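PDB 3B79: toxin secretion ATP-binding protein from Vibrio parahaemolyticus RIMD 2210633, which probably couples ATP hydrolysis to transport across the cell membrane as an ABC-type exporter, represented here by its N-terminal peptidase C39-like domain alone. Local coordinates for residues L9-I13 with P25-V29; I69-I73 with V83-I87; L53-R59 with R120-K126. All blocks are in the same frame, centred on the assembly; numbering follows the deposited sequence. Where two conformers were deposited one is given.

How the contacts relate
From the N terminus, contact 1 closes first: after helix 7-18 a short connection brings helix 25-29 back against it. The chain then runs through helix 44-51 into strand 53-59, where contact 3 opens. Contact 2, the hairpin pairing of 69-73 with 83-87, forms and closes before strand 120-126 returns to complete contact 3, so contact 2 falls within contact 3's span and contact 1 precedes both. Contacts 2 and 3 belong to one antiparallel sheet, joined where strand 120-126 lies beside strand 72-76. Helix 7-18 ties the helical part to it: S11 packs on I73 and V83, and L12 on L53.

Contact 1 of 3, residues L9-I13 with P25-V29; sequences LNSLI and PEALV
Helix-on-helix packing in the helical part of this C39-like domain, a family of the papain-type clan CA, joins L9, L12 and I13 of helix 7-18 to P25, L28 and V29 of the short helix 25-29. The two local axes approach to 10.8 Å and their N-to-C directions differ by 109°, so the helices meet across one another rather than running alongside. No hydrogen bond links them, and the interface is wholly apolar.

L9 carries much of it with two methyls. Its CG stands anti to the backbone N (chi1 -177°), which carries the branch toward helix 25-29: CD2 rests on P25 CB at 4.0 Å, while CD1 reaches L28 CB at 4.1 Å. V29 CG1 is 4.2 Å from both L9 CD1 and L9 CD2. L12 meets L28 differently, end to end, CD2 against CD1 at 3.8 Å.

L28, buried, meets L9, L12 and I13 from the second helix, and it also touches A51 of helix 44-51, the same helix whose L44, A47 and A48 receive L12. Helix 25-29 is itself loosely bonded, the L28 N and V29 N bonds to P25 O being weak. P25 lies at the more exposed margin, where the I13 side chain, in the conformer modelled here, crosses its ring at about a right angle and I13 CD1 lies 3.8 Å from P25 CG.

Contact 2 of 3, residues I69-I73 with V83-I87; sequences ILPAI and VLNSI
A72 and L84 face each other as an antiparallel hydrogen-bonded pair, and both of their backbone bonds are close to straight. A72 N lies 3.1 Å from L84 O, with 159° at the hydrogen. The return bond, L84 N to A72 O, is shorter at 2.8 Å, with 162° at the hydrogen. P71 CA approaches L84 O to 3.2 Å, so L84 O takes one N-H bond from A72 and a weaker CA-H contact from the preceding P71.

L70 extends the contact beyond the N-terminal start of strand 72-76. With its CG turned beside the backbone N (chi1 -62°), its branch lies over the opposite backbone: CD1 comes 3.5 Å from N85 O and 3.7 Å from S86 CA. The other methyl, CD2, packs on L84 CD2 at 3.9 Å. P71 offers its ring carbon CB to V83 CG1 at 3.5 Å, on the other side of the strand pair from L70.

These residues open the beta hairpin of strands 72-76 and 80-88 in the domain's antiparallel sheet, and a cis peptide bond before P71 shapes the approach to it. I73 and V83 form the next, non-hydrogen-bonded pair, their side chains directed to the face where both touch S11 of helix 7-18. Strand 93-97 flanks strand 80-88. There N85 and S86 both oppose E95 in a classic beta bulge, and N85 ND2 is hydrogen-bonded to T97 OG1.

Contact 3 of 3, residues L53-R59 with R120-K126; sequences LVAKENR and RYFLVKK
L53 begins the pairing by laying its side chain obliquely against V124, CD1 to CG1 at 3.9 Å, while its other methyl, CD2, approaches K125 O. Next, V54 exchanges two backbone bonds with K125, V54 N to K125 O and K125 N to V54 O. A water donates to L123 O and, weakly, to V54 O. A55 CB touches both F122 CD1 and V124 CG2, on the face covered by A48 of helix 44-51. K56 N to L123 O and L123 N to K56 O are both backbone hydrogen bonds.

Seven residue pairs in register, hydrogen-bonded and non-hydrogen-bonded in turn, the local axes 154° apart, define an antiparallel pairing at the margin of the sheet: 53-59 is an outermost strand within this chain, and 120-126 has strand 72-76 as its other neighbour.

E57 then stretches across F122. Its CB sits over one ring face in a CH-pi contact, 3.9 Å from the ring centroid, and the extended chain leaves the carboxylate nearly parallel to the ring, the planes 15° apart. OE2 reaches the edge of the R120 guanidinium, a long salt bridge of 4.0 Å to NE, bridged by a water that donates to OE2 at 2.6 Å and accepts from NE.

N58 pairs with Y121 through two nearly straight backbone bonds. Y121 chi1, 74°, sets CG between the backbone N and the carbonyl carbon and brings the ring toward N58, CE2 lying 3.5 Å from N58 CB. R59 runs beside R120, CG to CG at 4.1 Å, and one water accepts from both R59 NE and R120 NH1.

Contact 1 of 3, residues L9-I13 with P25-V29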
ATOM      1  N   LEU A   9       4.982  -3.171  -4.580  1.00 11.79           N
ATOM      2  CA  LEU A   9       6.179  -3.517  -3.826  1.00 11.32           C
ATOM      3  C   LEU A   9       6.636  -2.305  -3.002  1.00 11.28           C
ATOM      4  O   LEU A   9       6.999  -2.453  -1.821  1.00 11.86           O
ATOM      5  CB  LEU A   9       7.300  -3.999  -4.777  1.00 12.80           C
ATOM      6  CG  LEU A   9       8.596  -4.459  -4.067  1.00 14.25           C
ATOM      7  CD1 LEU A   9       8.349  -5.546  -3.030  1.00 16.00           C
ATOM      8  CD2 LEU A   9       9.598  -4.967  -5.141  1.00 16.04           C
ATOM      9  N   ASN A  10       6.605  -1.103  -3.593  1.00 10.75           N
ATOM     10  CA  ASN A  10       6.974   0.081  -2.822  1.00 10.71           C
ATOM     11  C   ASN A  10       6.067   0.217  -1.596  1.00  9.62           C
ATOM     12  O   ASN A  10       6.524   0.507  -0.473  1.00 10.71           O
ATOM     13  CB  ASN A  10       6.870   1.340  -3.707  1.00 11.44           C
ATOM     14  CG  ASN A  10       7.460   2.574  -3.036  1.00 11.91           C
ATOM     15  OD1 ASN A  10       6.728   3.433  -2.438  1.00 14.79           O
ATOM     16  ND2 ASN A  10       8.762   2.642  -3.044  1.00 12.86           N
ATOM     17  N   SER A  11       4.765   0.037  -1.814  1.00  9.89           N
ATOM     18  CA  SER A  11       3.820   0.187  -0.705  1.00 10.23           C
ATOM     19  C   SER A  11       4.082  -0.870   0.385  1.00  9.85           C
ATOM     20  O   SER A  11       4.050  -0.574   1.581  1.00 10.30           O
ATOM     21  CB  SER A  11       2.372   0.058  -1.223  1.00 10.54           C
ATOM     22  OG  SER A  11       2.092   1.078  -2.167  1.00 10.51           O
ATOM     23  N   LEU A  12       4.351  -2.118  -0.033  1.00 10.23           N
ATOM     24  CA  LEU A  12       4.588  -3.183   0.939  1.00 11.16           C
ATOM     25  C   LEU A  12       5.881  -2.945   1.714  1.00 11.32           C
ATOM     26  O   LEU A  12       5.930  -3.197   2.924  1.00 11.35           O
ATOM     27  CB  LEU A  12       4.682  -4.523   0.190  1.00 11.84           C
ATOM     28  CG  LEU A  12       4.965  -5.728   1.075  1.00 14.38           C
ATOM     29  CD1 LEU A  12       3.863  -5.942   2.120  1.00 15.54           C
ATOM     30  CD2 LEU A  12       5.167  -6.995   0.204  1.00 14.52           C
ATOM     31  N   ILE A  13       6.918  -2.470   1.032  0.60 10.82           N
ATOM     32  CA  ILE A  13       8.201  -2.180   1.707  0.60 10.74           C
ATOM     33  C   ILE A  13       7.986  -1.106   2.730  0.60 11.09           C
ATOM     34  O   ILE A  13       8.499  -1.224   3.863  0.60  9.59           O
ATOM     35  CB  ILE A  13       9.266  -1.773   0.680  0.60 10.91           C
ATOM     36  CG1 ILE A  13       9.763  -3.038  -0.052  0.60 11.18           C
ATOM     37  CG2 ILE A  13      10.464  -1.002   1.352  0.60 12.26           C
ATOM     38  CD1 ILE A  13      10.647  -3.938   0.720  0.60 17.97           C
ATOM     39  N   PRO A  25      13.584  -5.777  -0.792  1.00 31.36           N
ATOM     40  CA  PRO A  25      12.646  -6.054  -1.872  1.00 31.69           C
ATOM     41  C   PRO A  25      12.839  -7.457  -2.514  1.00 31.46           C
ATOM     42  O   PRO A  25      11.839  -8.049  -2.964  1.00 29.79           O
ATOM     43  CB  PRO A  25      12.927  -4.927  -2.859  1.00 32.51           C
ATOM     44  CG  PRO A  25      13.397  -3.756  -1.959  1.00 33.01           C
ATOM     45  CD  PRO A  25      14.177  -4.417  -0.878  1.00 31.88           C
ATOM     46  N   GLU A  26      14.081  -7.967  -2.557  0.60 31.44           N
ATOM     47  CA  GLU A  26      14.406  -9.318  -3.073  0.60 31.86           C
ATOM     48  C   GLU A  26      13.710 -10.452  -2.321  0.60 30.44           C
ATOM     49  O   GLU A  26      13.028 -11.287  -2.934  0.60 30.59           O
ATOM     50  CB  GLU A  26      15.937  -9.587  -3.106  0.60 32.24           C
ATOM     51  CG  GLU A  26      16.595  -9.577  -4.508  0.60 34.00           C
ATOM     52  CD  GLU A  26      18.109  -9.871  -4.478  0.60 34.97           C
ATOM     53  OE1 GLU A  26      18.539 -10.769  -3.709  0.60 38.34           O
ATOM     54  OE2 GLU A  26      18.872  -9.208  -5.232  0.60 38.75           O
ATOM     55  N   ALA A  27      13.868 -10.475  -0.998  1.00 29.01           N
ATOM     56  CA  ALA A  27      13.203 -11.464  -0.154  1.00 27.10           C
ATOM     57  C   ALA A  27      11.698 -11.444  -0.386  1.00 24.65           C
ATOM     58  O   ALA A  27      11.041 -12.506  -0.396  1.00 24.71           O
ATOM     59  CB  ALA A  27      13.517 -11.218   1.332  1.00 27.61           C
ATOM     60  N   LEU A  28      11.145 -10.253  -0.588  1.00 21.74           N
ATOM     61  CA  LEU A  28       9.680 -10.159  -0.650  1.00 21.20           C
ATOM     62  C   LEU A  28       9.092 -10.745  -1.911  1.00 20.91           C
ATOM     63  O   LEU A  28       7.923 -11.155  -1.937  1.00 21.78           O
ATOM     64  CB  LEU A  28       9.195  -8.724  -0.550  1.00 20.17           C
ATOM     65  CG  LEU A  28       9.669  -8.042   0.720  1.00 23.23           C
ATOM     66  CD1 LEU A  28       8.879  -6.759   0.922  1.00 24.10           C
ATOM     67  CD2 LEU A  28       9.596  -8.937   1.926  1.00 26.11           C
ATOM     68  N   VAL A  29       9.871 -10.761  -2.985  1.00 19.37           N
ATOM     69  CA  VAL A  29       9.350 -11.345  -4.236  1.00 22.12           C
ATOM     70  C   VAL A  29       9.916 -12.736  -4.525  1.00 22.30           C
ATOM     71  O   VAL A  29       9.579 -13.331  -5.550  1.00 22.69           O
ATOM     72  CB  VAL A  29       9.542 -10.400  -5.438  1.00 21.59           C
ATOM     73  CG1 VAL A  29       8.802  -9.070  -5.227  1.00 23.58           C
ATOM     74  CG2 VAL A  29      11.040 -10.180  -5.695  1.00 25.10           C
TER

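Contact 2 of 3, residues I69-I73 with V83-I87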
ATOM      1  N   ILE A  69      -6.719   1.161  11.333  1.00 10.36           N
ATOM      2  CA  ILE A  69      -5.994   0.075  10.653  1.00 11.87           C
ATOM      3  C   ILE A  69      -4.806   0.578   9.855  1.00 10.78           C
ATOM      4  O   ILE A  69      -4.042  -0.245   9.310  1.00 12.71           O
ATOM      5  CB  ILE A  69      -6.919  -0.730   9.677  1.00 11.64           C
ATOM      6  CG1 ILE A  69      -7.335   0.063   8.423  1.00 13.32           C
ATOM      7  CG2 ILE A  69      -8.069  -1.347  10.439  1.00 13.57           C
ATOM      8  CD1 ILE A  69      -7.752  -0.846   7.276  1.00 15.28           C
ATOM      9  N   LEU A  70      -4.614   1.890   9.813  1.00 10.24           N
ATOM     10  CA  LEU A  70      -3.587   2.434   8.927  1.00 10.31           C
ATOM     11  C   LEU A  70      -2.198   2.169   9.521  1.00 11.68           C
ATOM     12  O   LEU A  70      -2.058   2.095  10.738  1.00 12.46           O
ATOM     13  CB  LEU A  70      -3.880   3.910   8.732  1.00 11.46           C
ATOM     14  CG  LEU A  70      -5.237   4.191   8.065  1.00 10.29           C
ATOM     15  CD1 LEU A  70      -5.408   5.738   7.895  1.00 12.71           C
ATOM     16  CD2 LEU A  70      -5.453   3.480   6.746  1.00 11.51           C
ATOM     17  N   PRO A  71      -1.154   2.057   8.691  1.00 10.78           N
ATOM     18  CA  PRO A  71      -1.188   2.255   7.219  1.00 10.14           C
ATOM     19  C   PRO A  71      -1.819   1.068   6.464  1.00 10.02           C
ATOM     20  O   PRO A  71      -1.618  -0.110   6.818  1.00 10.68           O
ATOM     21  CB  PRO A  71       0.308   2.356   6.852  1.00 11.49           C
ATOM     22  CG  PRO A  71       1.010   1.560   7.928  1.00 12.68           C
ATOM     23  CD  PRO A  71       0.215   1.879   9.232  1.00 12.12           C
ATOM     24  N   ALA A  72      -2.572   1.410   5.423  1.00  9.62           N
ATOM     25  CA  ALA A  72      -3.204   0.412   4.529  1.00  8.85           C
ATOM     26  C   ALA A  72      -2.654   0.593   3.132  1.00  9.00           C
ATOM     27  O   ALA A  72      -2.056   1.640   2.816  1.00 10.26           O
ATOM     28  CB  ALA A  72      -4.695   0.591   4.520  1.00 10.68           C
ATOM     29  N   ILE A  73      -2.782  -0.426   2.290  1.00  9.46           N
ATOM     30  CA  ILE A  73      -2.336  -0.271   0.917  1.00  8.66           C
ATOM     31  C   ILE A  73      -3.553  -0.124   0.006  1.00  8.51           C
ATOM     32  O   ILE A  73      -4.398  -1.032  -0.022  1.00 10.03           O
ATOM     33  CB  ILE A  73      -1.456  -1.455   0.481  1.00  9.05           C
ATOM     34  CG1 ILE A  73      -0.209  -1.560   1.371  1.00  9.85           C
ATOM     35  CG2 ILE A  73      -1.138  -1.339  -1.016  1.00 11.78           C
ATOM     36  CD1 ILE A  73       0.701  -2.762   1.086  1.00 11.40           C
ATOM     37  N   VAL A  83       0.364   3.797  -0.198  1.00  9.38           N
ATOM     38  CA  VAL A  83       0.045   3.612   1.202  1.00  8.79           C
ATOM     39  C   VAL A  83      -0.887   4.754   1.611  1.00  9.90           C
ATOM     40  O   VAL A  83      -0.629   5.915   1.264  1.00 10.60           O
ATOM     41  CB  VAL A  83       1.302   3.661   2.100  1.00  9.53           C
ATOM     42  CG1 VAL A  83       0.971   3.400   3.555  1.00 11.07           C
ATOM     43  CG2 VAL A  83       2.310   2.620   1.594  1.00 11.71           C
ATOM     44  N   LEU A  84      -1.932   4.439   2.380  1.00  8.91           N
ATOM     45  CA  LEU A  84      -2.724   5.454   3.059  1.00  8.82           C
ATOM     46  C   LEU A  84      -2.226   5.504   4.495  1.00  9.50           C
ATOM     47  O   LEU A  84      -2.358   4.526   5.259  1.00  9.24           O
ATOM     48  CB  LEU A  84      -4.227   5.077   3.056  1.00  9.50           C
ATOM     49  CG  LEU A  84      -5.109   6.109   3.762  1.00 10.10           C
ATOM     50  CD1 LEU A  84      -5.009   7.514   3.116  1.00 11.42           C
ATOM     51  CD2 LEU A  84      -6.603   5.631   3.740  1.00 10.95           C
ATOM     52  N   ASN A  85      -1.674   6.664   4.865  1.00 10.37           N
ATOM     53  CA  ASN A  85      -1.133   6.842   6.214  1.00 11.35           C
ATOM     54  C   ASN A  85      -2.145   7.487   7.161  1.00 11.98           C
ATOM     55  O   ASN A  85      -2.218   7.111   8.339  1.00 13.40           O
ATOM     56  CB  ASN A  85       0.113   7.737   6.139  1.00 11.68           C
ATOM     57  CG  ASN A  85       1.217   7.141   5.234  1.00 11.60           C
ATOM     58  OD1 ASN A  85       2.087   6.385   5.697  1.00 17.01           O
ATOM     59  ND2 ASN A  85       1.224   7.501   4.010  1.00 11.63           N
ATOM     60  N   SER A  86      -2.950   8.430   6.659  1.00 12.43           N
ATOM     61  CA  SER A  86      -3.989   9.102   7.460  1.00 12.72           C
ATOM     62  C   SER A  86      -4.907   9.896   6.548  1.00 11.87           C
ATOM     63  O   SER A  86      -4.542  10.181   5.411  1.00 11.91           O
ATOM     64  CB  SER A  86      -3.385  10.025   8.531  1.00 14.60           C
ATOM     65  OG  SER A  86      -2.724  11.133   7.961  1.00 18.33           O
ATOM     66  N   ILE A  87      -6.089  10.254   7.052  1.00 13.73           N
ATOM     67  CA  ILE A  87      -7.006  11.184   6.371  1.00 14.31           C
ATOM     68  C   ILE A  87      -7.512  12.208   7.351  1.00 14.89           C
ATOM     69  O   ILE A  87      -7.905  11.842   8.467  1.00 17.30           O
ATOM     70  CB  ILE A  87      -8.242  10.538   5.649  1.00 15.00           C
ATOM     71  CG1 ILE A  87      -7.812   9.647   4.494  1.00 15.22           C
ATOM     72  CG2 ILE A  87      -9.251  11.613   5.163  1.00 16.81           C
ATOM     73  CD1 ILE A  87      -8.976   8.891   3.805  1.00 16.50           C
TER

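Contact 3 of 3, residues L53-R59 with R120-K126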
ATOM      1  N   LEU A  53       4.473 -10.215   7.510  1.00 13.10           N
ATOM      2  CA  LEU A  53       3.189  -9.513   7.610  1.00 13.14           C
ATOM      3  C   LEU A  53       2.047 -10.411   7.122  1.00 12.98           C
ATOM      4  O   LEU A  53       2.293 -11.443   6.521  1.00 14.56           O
ATOM      5  CB  LEU A  53       3.215  -8.226   6.748  1.00 13.64           C
ATOM      6  CG  LEU A  53       4.267  -7.162   7.140  1.00 13.83           C
ATOM      7  CD1 LEU A  53       4.381  -6.148   6.031  1.00 16.54           C
ATOM      8  CD2 LEU A  53       3.918  -6.540   8.483  1.00 16.63           C
ATOM      9  N   VAL A  54       0.831  -9.978   7.366  1.00 13.02           N
ATOM     10  CA  VAL A  54      -0.355 -10.589   6.804  1.00 13.40           C
ATOM     11  C   VAL A  54      -1.084  -9.492   6.058  1.00 12.71           C
ATOM     12  O   VAL A  54      -1.318  -8.396   6.626  1.00 13.23           O
ATOM     13  CB  VAL A  54      -1.298 -11.093   7.879  1.00 14.35           C
ATOM     14  CG1 VAL A  54      -2.520 -11.800   7.200  1.00 16.95           C
ATOM     15  CG2 VAL A  54      -0.580 -12.020   8.832  1.00 17.39           C
ATOM     16  N   ALA A  55      -1.390  -9.732   4.775  1.00 12.00           N
ATOM     17  CA  ALA A  55      -2.121  -8.745   3.995  1.00 11.90           C
ATOM     18  C   ALA A  55      -3.363  -9.386   3.419  1.00 12.42           C
ATOM     19  O   ALA A  55      -3.297 -10.470   2.821  1.00 14.54           O
ATOM     20  CB  ALA A  55      -1.253  -8.190   2.858  1.00 12.36           C
ATOM     21  N   LYS A  56      -4.479  -8.692   3.535  1.00 11.65           N
ATOM     22  CA  LYS A  56      -5.757  -9.242   3.074  1.00 13.57           C
ATOM     23  C   LYS A  56      -6.536  -8.168   2.309  1.00 11.38           C
ATOM     24  O   LYS A  56      -6.706  -7.047   2.817  1.00 11.04           O
ATOM     25  CB  LYS A  56      -6.624  -9.682   4.264  1.00 14.84           C
ATOM     26  CG  LYS A  56      -8.000 -10.256   3.813  1.00 19.62           C
ATOM     27  CD  LYS A  56      -8.821 -10.807   4.983  1.00 21.94           C
ATOM     28  CE  LYS A  56     -10.344 -10.572   4.753  1.00 29.71           C
ATOM     29  NZ  LYS A  56     -11.064 -11.746   4.132  1.00 34.44           N
ATOM     30  N   GLU A  57      -7.017  -8.493   1.103  1.00 10.57           N
ATOM     31  CA  GLU A  57      -7.728  -7.515   0.278  1.00 10.31           C
ATOM     32  C   GLU A  57      -9.181  -7.436   0.707  1.00 10.05           C
ATOM     33  O   GLU A  57      -9.839  -8.454   0.959  1.00 12.44           O
ATOM     34  CB  GLU A  57      -7.648  -7.913  -1.208  1.00 11.47           C
ATOM     35  CG  GLU A  57      -8.039  -6.782  -2.116  1.00 12.54           C
ATOM     36  CD  GLU A  57      -7.832  -7.127  -3.569  1.00 14.66           C
ATOM     37  OE1 GLU A  57      -7.562  -8.316  -3.870  1.00 17.94           O
ATOM     38  OE2 GLU A  57      -7.920  -6.195  -4.382  1.00 18.77           O
ATOM     39  N   ASN A  58      -9.676  -6.208   0.778  1.00 10.18           N
ATOM     40  CA  ASN A  58     -11.069  -5.919   1.140  1.00 10.71           C
ATOM     41  C   ASN A  58     -11.653  -4.848   0.258  1.00  9.70           C
ATOM     42  O   ASN A  58     -10.900  -4.085  -0.327  1.00 11.95           O
ATOM     43  CB  ASN A  58     -11.194  -5.439   2.604  1.00 13.03           C
ATOM     44  CG  ASN A  58     -10.845  -6.466   3.638  1.00 16.43           C
ATOM     45  OD1 ASN A  58     -10.141  -6.158   4.617  1.00 25.58           O
ATOM     46  ND2 ASN A  58     -11.380  -7.621   3.531  1.00 18.27           N
ATOM     47  N   ARG A  59     -12.971  -4.706   0.211  1.00 11.93           N
ATOM     48  CA  ARG A  59     -13.612  -3.576  -0.441  1.00 11.80           C
ATOM     49  C   ARG A  59     -14.158  -2.636   0.598  1.00 12.07           C
ATOM     50  O   ARG A  59     -14.816  -3.072   1.564  1.00 14.70           O
ATOM     51  CB  ARG A  59     -14.773  -4.044  -1.296  1.00 11.53           C
ATOM     52  CG  ARG A  59     -14.283  -4.692  -2.597  1.00 12.70           C
ATOM     53  CD  ARG A  59     -15.455  -4.831  -3.610  1.00 14.32           C
ATOM     54  NE  ARG A  59     -15.003  -5.210  -4.985  1.00 16.08           N
ATOM     55  CZ  ARG A  59     -14.810  -6.462  -5.381  1.00 14.35           C
ATOM     56  NH1 ARG A  59     -15.083  -7.474  -4.552  1.00 15.28           N
ATOM     57  NH2 ARG A  59     -14.433  -6.707  -6.633  1.00 16.77           N
ATOM     58  N   ARG A 120     -10.871  -0.918  -3.533  1.00 10.12           N
ATOM     59  CA  ARG A 120     -10.216  -2.107  -2.976  1.00 10.05           C
ATOM     60  C   ARG A 120      -8.948  -1.695  -2.238  1.00  9.68           C
ATOM     61  O   ARG A 120      -8.181  -0.847  -2.732  1.00 10.13           O
ATOM     62  CB  ARG A 120      -9.856  -3.080  -4.096  1.00 10.69           C
ATOM     63  CG  ARG A 120     -11.087  -3.599  -4.835  1.00 12.12           C
ATOM     64  CD  ARG A 120     -10.729  -4.571  -5.976  1.00 14.40           C
ATOM     65  NE  ARG A 120      -9.905  -4.016  -7.057  1.00 17.09           N
ATOM     66  CZ  ARG A 120     -10.255  -3.193  -8.043  1.00 22.04           C
ATOM     67  NH1 ARG A 120     -11.509  -2.699  -8.171  1.00 23.62           N
ATOM     68  NH2 ARG A 120      -9.286  -2.882  -8.927  1.00 21.68           N
ATOM     69  N   TYR A 121      -8.705  -2.292  -1.072  1.00  9.33           N
ATOM     70  CA  TYR A 121      -7.488  -1.984  -0.306  1.00 10.05           C
ATOM     71  C   TYR A 121      -7.013  -3.247   0.398  1.00  9.08           C
ATOM     72  O   TYR A 121      -7.764  -4.223   0.490  1.00 10.40           O
ATOM     73  CB  TYR A 121      -7.771  -0.848   0.725  1.00 10.52           C
ATOM     74  CG  TYR A 121      -8.600  -1.341   1.900  1.00  9.99           C
ATOM     75  CD1 TYR A 121      -7.977  -1.705   3.086  1.00 10.89           C
ATOM     76  CD2 TYR A 121     -10.012  -1.439   1.811  1.00 11.44           C
ATOM     77  CE1 TYR A 121      -8.751  -2.216   4.139  1.00 12.41           C
ATOM     78  CE2 TYR A 121     -10.762  -1.934   2.864  1.00 12.61           C
ATOM     79  CZ  TYR A 121     -10.116  -2.306   3.997  1.00 12.31           C
ATOM     80  OH  TYR A 121     -10.863  -2.822   5.036  1.00 15.74           O
ATOM     81  N   PHE A 122      -5.771  -3.227   0.892  1.00  8.65           N
ATOM     82  CA  PHE A 122      -5.243  -4.296   1.743  1.00  9.48           C
ATOM     83  C   PHE A 122      -5.091  -3.816   3.148  1.00  9.14           C
ATOM     84  O   PHE A 122      -4.458  -2.768   3.421  1.00  9.73           O
ATOM     85  CB  PHE A 122      -3.896  -4.821   1.258  1.00  9.98           C
ATOM     86  CG  PHE A 122      -4.012  -5.603  -0.018  1.00  9.88           C
ATOM     87  CD1 PHE A 122      -4.008  -7.002   0.041  1.00 10.24           C
ATOM     88  CD2 PHE A 122      -4.079  -4.980  -1.272  1.00 12.39           C
ATOM     89  CE1 PHE A 122      -4.114  -7.749  -1.117  1.00 11.43           C
ATOM     90  CE2 PHE A 122      -4.177  -5.765  -2.439  1.00 12.69           C
ATOM     91  CZ  PHE A 122      -4.203  -7.134  -2.332  1.00 12.10           C
ATOM     92  N   LEU A 123      -5.657  -4.614   4.057  0.50  9.20           N
ATOM     93  CA  LEU A 123      -5.407  -4.530   5.495  0.50 10.14           C
ATOM     94  C   LEU A 123      -4.122  -5.272   5.811  0.50 10.59           C
ATOM     95  O   LEU A 123      -4.037  -6.469   5.505  0.50 11.19           O
ATOM     96  CB  LEU A 123      -6.545  -5.247   6.245  0.50 11.18           C
ATOM     97  CG  LEU A 123      -6.276  -5.529   7.734  0.50 12.76           C
ATOM     98  CD1 LEU A 123      -6.194  -4.239   8.560  0.50 12.43           C
ATOM     99  CD2 LEU A 123      -7.314  -6.454   8.352  0.50 14.03           C
ATOM    100  N   VAL A 124      -3.143  -4.599   6.424  1.00 10.59           N
ATOM    101  CA  VAL A 124      -1.831  -5.207   6.643  1.00 10.83           C
ATOM    102  C   VAL A 124      -1.542  -5.174   8.129  1.00 11.57           C
ATOM    103  O   VAL A 124      -1.727  -4.113   8.774  1.00 12.66           O
ATOM    104  CB  VAL A 124      -0.735  -4.458   5.859  1.00 12.32           C
ATOM    105  CG1 VAL A 124       0.588  -5.213   6.000  1.00 14.65           C
ATOM    106  CG2 VAL A 124      -1.060  -4.329   4.392  1.00 14.16           C
ATOM    107  N   LYS A 125      -1.095  -6.292   8.684  1.00 11.73           N
ATOM    108  CA  LYS A 125      -0.767  -6.360  10.116  1.00 12.21           C
ATOM    109  C   LYS A 125       0.420  -7.309  10.260  1.00 13.42           C
ATOM    110  O   LYS A 125       0.802  -7.998   9.319  1.00 13.25           O
ATOM    111  CB  LYS A 125      -1.985  -6.838  10.938  1.00 12.74           C
ATOM    112  CG  LYS A 125      -2.379  -8.257  10.612  1.00 14.78           C
ATOM    113  CD  LYS A 125      -3.639  -8.664  11.366  1.00 17.15           C
ATOM    114  CE  LYS A 125      -4.039 -10.084  10.994  1.00 20.54           C
ATOM    115  NZ  LYS A 125      -5.320 -10.428  11.742  1.00 24.26           N
ATOM    116  N   LYS A 126       1.027  -7.326  11.445  0.50 14.10           N
ATOM    117  CA  LYS A 126       2.153  -8.223  11.697  0.50 16.12           C
ATOM    118  C   LYS A 126       1.649  -9.653  11.894  0.50 17.28           C
ATOM    119  O   LYS A 126       0.624  -9.857  12.552  0.50 18.08           O
ATOM    120  CB  LYS A 126       2.896  -7.748  12.954  0.50 16.53           C
ATOM    121  CG  LYS A 126       4.136  -8.544  13.268  0.50 16.26           C
ATOM    122  CD  LYS A 126       4.811  -8.027  14.570  0.50 17.51           C
ATOM    123  CE  LYS A 126       6.089  -8.806  14.870  0.50 21.11           C
ATOM    124  NZ  LYS A 126       7.050  -8.566  13.797  0.50 22.84           N
TER
HETATM  125  O   HOH W   1      -4.249  -8.507   7.296  1.00 20.79           O
HETATM  126  O   HOH W   2      -7.655  -5.580  -6.906  1.00 27.39           O
HETATM  127  O   HOH W   3     -14.189  -3.011  -6.619  1.00 25.33           O